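Local structure of aryl acylamidase (bacterium CSBL00001, 4YJ6) at residues 196-201 and 444-449; 275-280 and 430-435; 281-286 and 401-406. The protein probably hydrolyses the amide bond of N-acylated aryl amines, as an aryl acylamidase of the amidase signature family. One frame throughout, in Å; residues are numbered along the deposited sequence.

Contact 1. Residues 196-201 and 444-449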
loop_
_atom_site.group_PDB
_atom_site.type_symbol
_atom_site.label_atom_id
_atom_site.label_comp_id
_atom_site.label_asym_id
_atom_site.label_seq_id
_atom_site.Cartn_x
_atom_site.Cartn_y
_atom_site.Cartn_z
ATOM N N ASN A 196 5.774 -10.666 1.038
ATOM C CA ASN A 196 5.252 -11.564 2.078
ATOM C C ASN A 196 4.679 -10.755 3.235
ATOM O O ASN A 196 4.761 -11.182 4.370
ATOM C CB ASN A 196 6.366 -12.522 2.627
ATOM C CG ASN A 196 5.809 -13.720 3.344
ATOM O OD1 ASN A 196 5.076 -14.508 2.749
ATOM N ND2 ASN A 196 6.174 -13.895 4.614
ATOM N N THR A 197 4.110 -9.584 2.943
ATOM C CA THR A 197 3.437 -8.822 3.986
ATOM C C THR A 197 1.956 -8.644 3.678
ATOM O O THR A 197 1.489 -8.949 2.578
ATOM C CB THR A 197 4.129 -7.482 4.213
ATOM O OG1 THR A 197 4.310 -6.804 2.961
ATOM C CG2 THR A 197 5.525 -7.721 4.866
ATOM N N TYR A 198 1.210 -8.233 4.701
ATOM C CA TYR A 198 -0.235 -8.081 4.565
ATOM C C TYR A 198 -0.555 -6.625 4.280
ATOM O O TYR A 198 -0.186 -5.736 5.057
ATOM C CB TYR A 198 -0.870 -8.537 5.860
ATOM C CG TYR A 198 -2.391 -8.440 5.871
ATOM C CD1 TYR A 198 -3.170 -9.316 5.101
ATOM C CD2 TYR A 198 -3.043 -7.486 6.647
ATOM C CE1 TYR A 198 -4.551 -9.250 5.131
ATOM C CE2 TYR A 198 -4.425 -7.397 6.670
ATOM C CZ TYR A 198 -5.172 -8.274 5.909
ATOM O OH TYR A 198 -6.527 -8.189 5.939
ATOM N N GLY A 199 -1.237 -6.361 3.169
ATOM C CA GLY A 199 -1.516 -4.988 2.781
ATOM C C GLY A 199 -3.014 -4.791 2.769
ATOM O O GLY A 199 -3.698 -5.456 1.985
ATOM N N PHE A 200 -3.524 -3.860 3.588
ATOM C CA PHE A 200 -4.975 -3.674 3.715
ATOM C C PHE A 200 -5.432 -2.377 3.037
ATOM O O PHE A 200 -5.052 -1.282 3.496
ATOM C CB PHE A 200 -5.428 -3.640 5.195
ATOM C CG PHE A 200 -6.924 -3.747 5.333
ATOM C CD1 PHE A 200 -7.523 -4.998 5.413
ATOM C CD2 PHE A 200 -7.724 -2.624 5.327
ATOM C CE1 PHE A 200 -8.907 -5.132 5.504
ATOM C CE2 PHE A 200 -9.110 -2.735 5.420
ATOM C CZ PHE A 200 -9.700 -3.999 5.487
ATOM N N GLN A 201 -6.237 -2.504 1.973
ATOM C CA GLN A 201 -6.784 -1.359 1.223
ATOM C C GLN A 201 -8.263 -1.196 1.618
ATOM O O GLN A 201 -9.115 -2.007 1.225
ATOM C CB GLN A 201 -6.620 -1.579 -0.303
ATOM C CG GLN A 201 -7.365 -0.515 -1.180
ATOM C CD GLN A 201 -8.572 -1.134 -1.842
ATOM O OE1 GLN A 201 -8.436 -2.129 -2.566
ATOM N NE2 GLN A 201 -9.758 -0.588 -1.585
ATOM N N ALA A 444 -7.527 -6.912 0.493
ATOM C CA ALA A 444 -6.235 -7.021 1.162
ATOM C C ALA A 444 -5.409 -8.065 0.440
ATOM O O ALA A 444 -5.939 -9.069 -0.005
ATOM C CB ALA A 444 -6.428 -7.417 2.636
ATOM N N SER A 445 -4.112 -7.814 0.333
ATOM C CA SER A 445 -3.205 -8.825 -0.190
ATOM C C SER A 445 -2.702 -9.680 0.980
ATOM O O SER A 445 -2.090 -9.154 1.907
ATOM C CB SER A 445 -2.030 -8.206 -0.930
ATOM O OG SER A 445 -1.215 -9.258 -1.477
ATOM N N VAL A 446 -2.957 -10.990 0.911
ATOM C CA VAL A 446 -2.452 -11.956 1.892
ATOM C C VAL A 446 -1.316 -12.799 1.291
ATOM O O VAL A 446 -1.431 -13.315 0.181
ATOM C CB VAL A 446 -3.551 -12.937 2.433
ATOM C CG1 VAL A 446 -4.595 -12.161 3.234
ATOM C CG2 VAL A 446 -4.265 -13.725 1.314
ATOM N N PRO A 447 -0.235 -12.982 2.042
ATOM C CA PRO A 447 0.872 -13.786 1.513
ATOM C C PRO A 447 0.395 -15.200 1.248
ATOM O O PRO A 447 -0.147 -15.835 2.149
ATOM C CB PRO A 447 1.893 -13.761 2.681
ATOM C CG PRO A 447 1.664 -12.363 3.312
ATOM C CD PRO A 447 0.151 -12.185 3.233
ATOM N N ALA A 448 0.588 -15.678 0.019
ATOM C CA ALA A 448 0.061 -16.988 -0.364
ATOM C C ALA A 448 1.150 -18.042 -0.422
ATOM O O ALA A 448 0.845 -19.194 -0.702
ATOM C CB ALA A 448 -0.627 -16.886 -1.732
ATOM N N GLY A 449 2.404 -17.641 -0.213
ATOM C CA GLY A 449 3.522 -18.577 -0.324
ATOM C C GLY A 449 4.686 -18.038 -1.128
ATOM O O GLY A 449 4.738 -16.857 -1.462
HETATM O O HOH W 1 3.949 -14.825 0.234
HETATM O O HOH W 2 0.595 -10.420 0.234
#
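G199 and S445 form a hydrogen-bonded antiparallel pair in the large mixed sheet of the amidase signature fold. Strand 198-201 here runs beside strand 443-451, and the two short axes lie 167° apart in direction.

Two backbone bonds join the pair. G199 N donates to S445 O at 3.2 Å. S445 N donates back to G199 O at 2.9 Å. Each acceptor also takes a CA-H...O contact: Y198 CA approaches S445 O, and A444 CA comes to 3.1 Å from G199 O. F200 and A444 make the next pair, a non-hydrogen-bonded one.

The apolar contacts gather on the side of Y198 and A444. Y198 has CG anti to its own nitrogen (chi1 -180°), which lays the ring alongside V446. V446 CG1 meets the ring edge near its plane, 3.5 Å from Y198 CE1. A444 CB packs against both Y198 and F200, at 3.8 Å from F200 CD1. Helices 231-241 and 467-480 cover these aromatics, and Y198 OH bonds to S474 of the second helix.

N196 lies just before the strand, where a Schellman motif with positive phi ends helix 190-195. The side chains of N196 and P447 cross at about a right angle. P447 CG rests against the N196 backbone. N196 ND2 is held by W483 O.

Two waters span the gap past the pair. One donates to T197 O and also bonds S445 OG, which has a second partner in T399. The other lies between N196 OD1 and G449 O, 2.8 Å from each, while N196 OD1 itself touches P447 CB at 3.3 Å.

Contact 2. Residues 275-280 and 430-435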
loop_
_atom_site.group_PDB
_atom_site.type_symbol
_atom_site.label_atom_id
_atom_site.label_comp_id
_atom_site.label_asym_id
_atom_site.label_seq_id
_atom_site.Cartn_x
_atom_site.Cartn_y
_atom_site.Cartn_z
ATOM N N LEU A 275 -8.616 -16.556 -11.528
ATOM C CA LEU A 275 -7.161 -16.543 -11.602
ATOM C C LEU A 275 -6.594 -15.414 -12.457
ATOM O O LEU A 275 -5.391 -15.219 -12.492
ATOM C CB LEU A 275 -6.642 -17.917 -12.079
ATOM C CG LEU A 275 -7.128 -19.050 -11.165
ATOM C CD1 LEU A 275 -6.686 -20.405 -11.740
ATOM C CD2 LEU A 275 -6.638 -18.885 -9.713
ATOM N N ASN A 276 -7.446 -14.652 -13.147
ATOM C CA ASN A 276 -6.957 -13.598 -14.016
ATOM C C ASN A 276 -8.022 -12.572 -14.373
ATOM O O ASN A 276 -7.813 -11.754 -15.273
ATOM C CB ASN A 276 -6.413 -14.226 -15.323
ATOM C CG ASN A 276 -7.451 -15.063 -16.045
ATOM O OD1 ASN A 276 -8.644 -15.074 -15.711
ATOM N ND2 ASN A 276 -6.971 -15.854 -17.026
ATOM N N TYR A 277 -9.131 -12.569 -13.615
ATOM C CA TYR A 277 -10.279 -11.696 -13.886
ATOM C C TYR A 277 -10.763 -11.802 -15.320
ATOM O O TYR A 277 -11.438 -10.896 -15.826
ATOM C CB TYR A 277 -9.946 -10.219 -13.573
ATOM C CG TYR A 277 -9.523 -9.917 -12.146
ATOM C CD1 TYR A 277 -10.477 -9.605 -11.155
ATOM C CD2 TYR A 277 -8.204 -9.879 -11.789
ATOM C CE1 TYR A 277 -10.095 -9.264 -9.836
ATOM C CE2 TYR A 277 -7.801 -9.513 -10.463
ATOM C CZ TYR A 277 -8.757 -9.220 -9.491
ATOM O OH TYR A 277 -8.347 -8.873 -8.197
ATOM N N GLY A 278 -10.456 -12.939 -15.955
ATOM C CA GLY A 278 -10.878 -13.195 -17.323
ATOM C C GLY A 278 -10.192 -12.384 -18.400
ATOM O O GLY A 278 -10.479 -12.584 -19.588
ATOM N N VAL A 279 -9.323 -11.444 -18.022
ATOM C CA VAL A 279 -8.738 -10.528 -19.001
ATOM C C VAL A 279 -7.221 -10.345 -18.897
ATOM O O VAL A 279 -6.635 -9.830 -19.837
ATOM C CB VAL A 279 -9.360 -9.101 -18.933
ATOM C CG1 VAL A 279 -10.839 -9.155 -19.302
ATOM C CG2 VAL A 279 -9.211 -8.521 -17.536
ATOM N N PHE A 280 -6.585 -10.731 -17.781
ATOM C CA PHE A 280 -5.122 -10.513 -17.662
ATOM C C PHE A 280 -4.324 -11.768 -17.990
ATOM O O PHE A 280 -4.758 -12.875 -17.675
ATOM C CB PHE A 280 -4.712 -10.151 -16.234
ATOM C CG PHE A 280 -5.270 -8.835 -15.733
ATOM C CD1 PHE A 280 -6.487 -8.807 -15.045
ATOM C CD2 PHE A 280 -4.582 -7.649 -15.946
ATOM C CE1 PHE A 280 -7.000 -7.609 -14.564
ATOM C CE2 PHE A 280 -5.085 -6.423 -15.481
ATOM C CZ PHE A 280 -6.289 -6.410 -14.774
ATOM N N TRP A 430 0.209 -5.104 -15.030
ATOM C CA TRP A 430 0.220 -6.377 -14.308
ATOM C C TRP A 430 -0.281 -6.206 -12.850
ATOM O O TRP A 430 -0.372 -7.177 -12.087
ATOM C CB TRP A 430 1.663 -6.943 -14.315
ATOM C CG TRP A 430 2.670 -5.850 -13.957
ATOM C CD1 TRP A 430 3.226 -4.939 -14.806
ATOM C CD2 TRP A 430 3.168 -5.533 -12.648
ATOM N NE1 TRP A 430 4.038 -4.069 -14.102
ATOM C CE2 TRP A 430 4.035 -4.436 -12.782
ATOM C CE3 TRP A 430 2.983 -6.097 -11.379
ATOM C CZ2 TRP A 430 4.693 -3.848 -11.673
ATOM C CZ3 TRP A 430 3.641 -5.539 -10.291
ATOM C CH2 TRP A 430 4.498 -4.440 -10.449
ATOM N N CYS A 431 -0.589 -4.970 -12.459
ATOM C CA CYS A 431 -1.074 -4.715 -11.100
ATOM C C CYS A 431 -2.601 -4.819 -11.099
ATOM O O CYS A 431 -3.296 -3.787 -11.122
ATOM C CB CYS A 431 -0.655 -3.312 -10.617
ATOM S SG CYS A 431 1.149 -3.034 -10.761
HETATM N N MSE A 432 -3.109 -6.053 -11.053
HETATM C CA MSE A 432 -4.538 -6.331 -11.222
HETATM C C MSE A 432 -5.384 -5.706 -10.129
HETATM O O MSE A 432 -6.586 -5.546 -10.293
HETATM C CB MSE A 432 -4.734 -7.841 -11.303
HETATM C CG MSE A 432 -3.878 -8.370 -12.410
HETATM SE SE MSE A 432 -4.441 -10.208 -12.707
HETATM C CE MSE A 432 -3.629 -11.092 -11.189
ATOM N N THR A 433 -4.713 -5.362 -9.027
ATOM C CA THR A 433 -5.273 -4.539 -7.946
ATOM C C THR A 433 -6.007 -3.277 -8.408
ATOM O O THR A 433 -6.892 -2.786 -7.679
ATOM C CB THR A 433 -4.098 -4.042 -7.069
ATOM O OG1 THR A 433 -3.015 -3.615 -7.906
ATOM C CG2 THR A 433 -3.571 -5.204 -6.244
ATOM N N TYR A 434 -5.642 -2.711 -9.568
ATOM C CA TYR A 434 -6.220 -1.401 -9.906
ATOM C C TYR A 434 -7.737 -1.487 -10.105
ATOM O O TYR A 434 -8.407 -0.430 -10.093
ATOM C CB TYR A 434 -5.545 -0.706 -11.117
ATOM C CG TYR A 434 -5.698 -1.389 -12.476
ATOM C CD1 TYR A 434 -6.944 -1.456 -13.117
ATOM C CD2 TYR A 434 -4.584 -1.896 -13.139
ATOM C CE1 TYR A 434 -7.075 -2.072 -14.371
ATOM C CE2 TYR A 434 -4.700 -2.505 -14.378
ATOM C CZ TYR A 434 -5.943 -2.590 -14.990
ATOM O OH TYR A 434 -6.056 -3.193 -16.238
ATOM N N LEU A 435 -8.281 -2.690 -10.297
ATOM C CA LEU A 435 -9.743 -2.793 -10.460
ATOM C C LEU A 435 -10.488 -2.194 -9.251
ATOM O O LEU A 435 -11.556 -1.623 -9.432
ATOM C CB LEU A 435 -10.195 -4.227 -10.677
ATOM C CG LEU A 435 -9.624 -4.868 -11.934
ATOM C CD1 LEU A 435 -10.064 -6.360 -11.988
ATOM C CD2 LEU A 435 -10.077 -4.124 -13.171
HETATM O O HOH W 3 -8.466 -5.872 -8.100
#
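Selenomethionine M432 and L435 meet the aromatic side chains of Y277 and F280. This is a Met-aromatic cluster at the type I turn C431-Y434, beside the start of the helix that runs on to 439. No direct hydrogen bond crosses the contact.

The tight part is F280 on M432. The two side chains slide past each other in opposite directions. With chi1 at -56°, M432 CG is anti to the carbonyl carbon and sits over the centre of the F280 ring, 3.5 Å from the centroid and 6° off the normal. SE lies oblique to the same ring, 3.4 Å from F280 CD1. SE also lies at the edge of the Y277 ring, in its plane. L435 CD1 covers one face of Y277, displaced toward the rim, at 3.4 Å from Y277 CD1. The edge of F280 points at the face of Y434 in an offset edge-to-face pair, with planes at 65°. M318 of helix 315-339 touches Y434 and L435, and M385 of helix 368-389 touches Y277 and L435.

The far side of 275-280 is looser. L275, G278 and V279 are at least partly exposed and do not touch 430-435. An Asx turn shapes this bend: N276 OD1 accepts from G278 N. N276 O takes both V279 N and F280 N. The one polar bridge across the contact is a water, 3.0 Å from Y277 OH and 2.9 Å from M432 O.

Contact 3. Residues 281-286 and 401-406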
loop_
_atom_site.group_PDB
_atom_site.type_symbol
_atom_site.label_atom_id
_atom_site.label_comp_id
_atom_site.label_asym_id
_atom_site.label_seq_id
_atom_site.Cartn_x
_atom_site.Cartn_y
_atom_site.Cartn_z
ATOM N N PRO A 281 -3.126 -11.577 -18.583
ATOM C CA PRO A 281 -2.171 -12.689 -18.678
ATOM C C PRO A 281 -1.469 -12.864 -17.341
ATOM O O PRO A 281 -0.919 -11.889 -16.847
ATOM C CB PRO A 281 -1.214 -12.224 -19.765
ATOM C CG PRO A 281 -1.192 -10.690 -19.615
ATOM C CD PRO A 281 -2.639 -10.351 -19.235
ATOM N N VAL A 282 -1.535 -14.049 -16.740
ATOM C CA VAL A 282 -0.979 -14.238 -15.403
ATOM C C VAL A 282 -0.006 -15.391 -15.426
ATOM O O VAL A 282 -0.328 -16.458 -15.967
ATOM C CB VAL A 282 -2.099 -14.557 -14.385
ATOM C CG1 VAL A 282 -1.524 -14.847 -12.988
ATOM C CG2 VAL A 282 -3.079 -13.371 -14.360
ATOM N N GLN A 283 1.169 -15.201 -14.842
ATOM C CA GLN A 283 2.169 -16.287 -14.830
ATOM C C GLN A 283 1.558 -17.572 -14.253
ATOM O O GLN A 283 0.908 -17.588 -13.191
ATOM C CB GLN A 283 3.441 -15.846 -14.068
ATOM C CG GLN A 283 4.169 -14.743 -14.792
ATOM C CD GLN A 283 5.393 -14.235 -14.051
ATOM O OE1 GLN A 283 5.553 -14.452 -12.827
ATOM N NE2 GLN A 283 6.269 -13.554 -14.785
ATOM N N GLN A 284 1.754 -18.686 -14.953
ATOM C CA GLN A 284 1.083 -19.901 -14.562
ATOM C C GLN A 284 1.376 -20.311 -13.113
ATOM O O GLN A 284 0.497 -20.808 -12.421
ATOM C CB GLN A 284 1.493 -21.047 -15.521
ATOM C CG GLN A 284 0.723 -22.290 -15.267
ATOM C CD GLN A 284 -0.759 -22.101 -15.529
ATOM O OE1 GLN A 284 -1.165 -21.663 -16.622
ATOM N NE2 GLN A 284 -1.579 -22.444 -14.546
ATOM N N GLU A 285 2.615 -20.123 -12.656
ATOM C CA GLU A 285 2.966 -20.513 -11.292
ATOM C C GLU A 285 2.136 -19.749 -10.235
ATOM O O GLU A 285 1.817 -20.274 -9.164
ATOM C CB GLU A 285 4.460 -20.278 -11.010
ATOM C CG GLU A 285 5.383 -21.103 -11.897
ATOM C CD GLU A 285 5.645 -20.487 -13.282
ATOM O OE1 GLU A 285 5.202 -19.341 -13.606
ATOM O OE2 GLU A 285 6.332 -21.177 -14.075
ATOM N N ILE A 286 1.827 -18.513 -10.561
ATOM C CA ILE A 286 0.996 -17.680 -9.677
ATOM C C ILE A 286 -0.443 -18.199 -9.710
ATOM O O ILE A 286 -1.057 -18.425 -8.664
ATOM C CB ILE A 286 1.045 -16.227 -10.103
ATOM C CG1 ILE A 286 2.412 -15.626 -9.726
ATOM C CG2 ILE A 286 -0.122 -15.412 -9.408
ATOM C CD1 ILE A 286 2.606 -14.190 -10.246
ATOM N N ALA A 401 -0.050 -10.126 -11.482
ATOM C CA ALA A 401 0.075 -11.059 -12.624
ATOM C C ALA A 401 1.486 -11.634 -12.780
ATOM O O ALA A 401 1.679 -12.532 -13.617
ATOM C CB ALA A 401 -0.306 -10.349 -13.892
ATOM N N CYS A 402 2.459 -11.112 -12.036
ATOM C CA CYS A 402 3.851 -11.574 -12.181
ATOM C C CYS A 402 4.632 -11.473 -10.877
ATOM O O CYS A 402 4.227 -10.785 -9.929
ATOM C CB CYS A 402 4.582 -10.774 -13.266
ATOM S SG CYS A 402 4.674 -8.965 -12.941
HETATM N N MSE A 403 5.768 -12.164 -10.857
HETATM C CA MSE A 403 6.695 -12.147 -9.735
HETATM C C MSE A 403 7.579 -10.907 -9.738
HETATM O O MSE A 403 7.625 -10.160 -10.717
HETATM C CB MSE A 403 7.595 -13.397 -9.820
HETATM C CG MSE A 403 6.827 -14.706 -9.848
HETATM SE SE MSE A 403 5.742 -14.973 -8.252
HETATM C CE MSE A 403 7.124 -14.993 -6.871
ATOM N N PRO A 404 8.287 -10.674 -8.625
ATOM C CA PRO A 404 9.179 -9.519 -8.567
ATOM C C PRO A 404 10.169 -9.469 -9.730
ATOM O O PRO A 404 10.607 -10.530 -10.231
ATOM C CB PRO A 404 9.923 -9.725 -7.237
ATOM C CG PRO A 404 8.952 -10.411 -6.364
ATOM C CD PRO A 404 8.221 -11.381 -7.330
ATOM N N VAL A 405 10.480 -8.249 -10.155
ATOM C CA VAL A 405 11.451 -7.984 -11.197
ATOM C C VAL A 405 12.793 -7.572 -10.600
ATOM O O VAL A 405 12.886 -7.077 -9.467
ATOM C CB VAL A 405 10.964 -6.900 -12.176
ATOM C CG1 VAL A 405 9.629 -7.320 -12.805
ATOM C CG2 VAL A 405 10.837 -5.517 -11.470
ATOM N N ARG A 406 13.852 -7.794 -11.371
ATOM C CA ARG A 406 15.180 -7.320 -10.983
ATOM C C ARG A 406 15.261 -5.807 -10.978
ATOM O O ARG A 406 14.668 -5.133 -11.821
ATOM C CB ARG A 406 16.239 -7.914 -11.930
ATOM C CG ARG A 406 16.196 -9.437 -11.946
ATOM C CD ARG A 406 17.380 -10.101 -12.686
ATOM N NE ARG A 406 18.433 -10.438 -11.731
ATOM C CZ ARG A 406 18.578 -11.616 -11.132
ATOM N NH1 ARG A 406 17.773 -12.632 -11.404
ATOM N NH2 ARG A 406 19.558 -11.769 -10.261
HETATM O O HOH W 4 8.194 -11.436 -13.090
#
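The backbones of 281-286 and 401-406 come together at V282 and A401, whose CA atoms are 4.4 Å apart. A nearly straight bond joins Q283 N to A401 O at 3.0 Å (176° at the hydrogen).

Q283 holds the N-cap position of helix 284-299, and its side chain gives the second direct bond. With the chain extended beyond CG (chi2 178°), the amide lies alongside C402 and its oxygen comes to the next residue. Q283 OE1 accepts from M403 N at 3.0 Å. The donor lies above the amide plane, 48° out of it, and not on a lone pair. Q283 CD rests against C402 CB, and Q283 OE1 also touches M403 CG at 3.2 Å. A water donates to M403 O and takes a weak bond from Q283 NE2. One glutamine thus follows the extended backbone of C402 and M403 with both the oxygen and the nitrogen of its amide.

The apolar contact comes from the first turn of the helix. I286 CD1 presses on the C402 backbone, and its 3.5 Å approach to C402 CA is tight. I286 CG1 lies 3.7 Å from SE of selenomethionine M403. M403 is bent at chi2 and chi3, and the two side chains slide past each other in opposite directions.

Ahead of the helix, A401 CB touches P281 O at 3.4 Å. P281 O is buried here and has no polar partner in the model.

The contact joins the start of helix 284-299 to the loop after strand 394-398. I419 of strand 418-419 touches P281, Q283, A401 and C402. I451 of strand 443-451 reaches I286 and M403, and L454 and A456 of strand 454-462 also pack on M403.

Overall arrangement
All three contacts are largely buried. The centre of contact 1 is nearest the chain centre, about 10 Å away, against about 17 and 19 Å for the centres of contacts 2 and 3. Contact 1 is strand pairing within the sheet. Contacts 2 and 3 join loops and helix starts, and Q283 and M403 in contact 3 are partly exposed. Contact 2 relies on aromatic and selenium packing, contact 3 on backbone and glutamine bonds. These two share the 275-286 connection and touch each other: W430 O and A401 N are 3.0 Å apart, a probable hydrogen bond, and N276 packs on V282. Contact 1 touches neither, but helix 434-439 of contact 2 is followed in the chain by its strand 443-451.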